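Local atomic coordinates of nitrilotriacetate monooxygenase (Burkholderia pseudomallei, PDB entry 3SDO), a protein that probably acts as a flavin (FMN)-dependent monooxygenase of the NtaA/SnaA/DszA family, inserting an oxygen atom from molecular oxygen into a small organic substrate. Residues Trp26-Val31 and Arg292-Pro297. Sequence-based numbering, arbitrary orientation.
Sequences WKHPSV and RDLLSP
A loop-to-loop contact built on Lys27 and Leu294 ties the segment between strand 11-15 and helix 39-51 to the link between helices 281-292 and 297-307. The Lys27 chain runs extended beyond CG, with CG anti to the carbonyl carbon (chi1 -58°), and carries NZ across to the backbone of Leu294. Lys27 NZ donates to Leu294 O at 2.8 Å; the C=O...NZ angle is 156° and the donor lies 24° off the carbonyl plane. That oxygen also accepts from Asn24, so two donors grip it. Lys27 NZ further forms a salt bridge with Glu299, whose carboxylate is shared with Ser296 OG at the N-cap of helix 297-307. Beside this polar link, Leu294 CD2 packs against Lys27 CB (4.2 Å) and His28 N (4.1 Å), near the His28 ring plane at its edge. The first loop follows a strand of the luciferase-like TIM barrel; the second lies in the helical excursion between strands 268-277 and 393-396, far from the predicted FMN-binding residues. Pro29 CD lies over one face of the His28 imidazole, 3.5 Å above its plane. His28 ND1 pairs with Ser30 OG at 2.9 Å and accepts from Ser30 N, while NE2 is hydrogen-bonded to Gln290 OE1. Arg177 of the second subunit donates to Trp26 O and Val31 O.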
# COMPACT_ATOMS: atom_id res chain seq x y z
N TRP A 26 16.12 0.46 17.13
CA TRP A 26 15.33 1.60 17.66
C TRP A 26 16.02 2.29 18.84
O TRP A 26 15.66 3.43 19.19
CB TRP A 26 13.93 1.16 18.12
CG TRP A 26 13.89 0.27 19.33
CD1 TRP A 26 14.01 -1.10 19.35
CD2 TRP A 26 13.70 0.68 20.69
NE1 TRP A 26 13.93 -1.57 20.64
CE2 TRP A 26 13.74 -0.50 21.49
CE3 TRP A 26 13.50 1.91 21.32
CZ2 TRP A 26 13.58 -0.48 22.87
CZ3 TRP A 26 13.37 1.93 22.71
CH2 TRP A 26 13.39 0.75 23.47
N LYS A 27 16.95 1.59 19.48
CA LYS A 27 17.71 2.14 20.61
C LYS A 27 18.87 3.04 20.16
O LYS A 27 19.42 3.78 20.98
CB LYS A 27 18.33 1.03 21.48
CG LYS A 27 17.38 0.01 22.10
CD LYS A 27 18.18 -0.86 23.10
CE LYS A 27 17.42 -2.07 23.57
NZ LYS A 27 18.27 -3.11 24.28
N HIS A 28 19.30 2.94 18.90
CA HIS A 28 20.48 3.69 18.46
C HIS A 28 20.16 5.17 18.25
O HIS A 28 19.16 5.48 17.59
CB HIS A 28 21.08 3.11 17.17
CG HIS A 28 22.50 3.53 16.97
ND1 HIS A 28 22.85 4.64 16.25
CD2 HIS A 28 23.65 3.05 17.51
CE1 HIS A 28 24.16 4.80 16.31
NE2 HIS A 28 24.67 3.85 17.08
N PRO A 29 21.02 6.08 18.78
CA PRO A 29 20.74 7.52 18.68
C PRO A 29 20.75 8.11 17.28
O PRO A 29 20.27 9.21 17.11
CB PRO A 29 21.85 8.18 19.52
CG PRO A 29 22.88 7.14 19.74
CD PRO A 29 22.21 5.80 19.61
N SER A 30 21.28 7.42 16.28
CA SER A 30 21.28 7.94 14.91
C SER A 30 19.92 7.82 14.19
O SER A 30 19.78 8.28 13.05
CB SER A 30 22.36 7.25 14.07
OG SER A 30 22.02 5.89 13.75
N VAL A 31 18.94 7.18 14.83
CA VAL A 31 17.58 7.10 14.29
C VAL A 31 16.56 7.57 15.33
O VAL A 31 16.84 7.52 16.52
CB VAL A 31 17.22 5.65 13.80
CG1 VAL A 31 18.23 5.17 12.74
CG2 VAL A 31 17.15 4.68 14.99
N ARG A 292 26.53 -4.46 18.43
CA ARG A 292 26.45 -5.58 19.36
C ARG A 292 25.69 -5.18 20.63
O ARG A 292 24.77 -5.88 21.04
CB ARG A 292 27.87 -6.08 19.70
CG ARG A 292 27.96 -7.23 20.71
CD ARG A 292 29.38 -7.33 21.31
NE ARG A 292 29.69 -6.13 22.10
CZ ARG A 292 30.88 -5.79 22.56
NH1 ARG A 292 31.96 -6.55 22.37
NH2 ARG A 292 31.00 -4.66 23.26
N ASP A 293 26.05 -4.04 21.22
CA ASP A 293 25.50 -3.66 22.53
C ASP A 293 24.06 -3.14 22.49
O ASP A 293 23.51 -2.76 23.52
CB ASP A 293 26.40 -2.64 23.21
CG ASP A 293 27.76 -3.22 23.61
OD1 ASP A 293 27.93 -4.46 23.61
OD2 ASP A 293 28.66 -2.43 23.91
N LEU A 294 23.46 -3.11 21.31
CA LEU A 294 22.02 -2.86 21.16
C LEU A 294 21.20 -3.97 21.83
O LEU A 294 20.09 -3.73 22.30
CB LEU A 294 21.64 -2.76 19.68
CG LEU A 294 22.19 -1.54 18.92
CD1 LEU A 294 21.68 -1.53 17.50
CD2 LEU A 294 21.85 -0.25 19.62
N LEU A 295 21.76 -5.18 21.86
CA LEU A 295 21.23 -6.25 22.71
C LEU A 295 21.82 -6.08 24.11
O LEU A 295 23.05 -6.10 24.26
CB LEU A 295 21.65 -7.61 22.13
CG LEU A 295 20.83 -8.84 22.47
CD1 LEU A 295 19.42 -8.68 22.00
CD2 LEU A 295 21.46 -10.07 21.84
N SER A 296 20.98 -5.94 25.13
CA SER A 296 21.47 -5.89 26.52
C SER A 296 21.98 -7.28 26.95
O SER A 296 21.64 -8.28 26.33
CB SER A 296 20.35 -5.46 27.49
OG SER A 296 19.31 -6.43 27.53
N PRO A 297 22.80 -7.34 28.00
CA PRO A 297 23.24 -8.65 28.51
C PRO A 297 22.08 -9.60 28.82
O PRO A 297 22.11 -10.77 28.42
CB PRO A 297 24.03 -8.29 29.75
CG PRO A 297 24.64 -6.97 29.41
CD PRO A 297 23.61 -6.24 28.58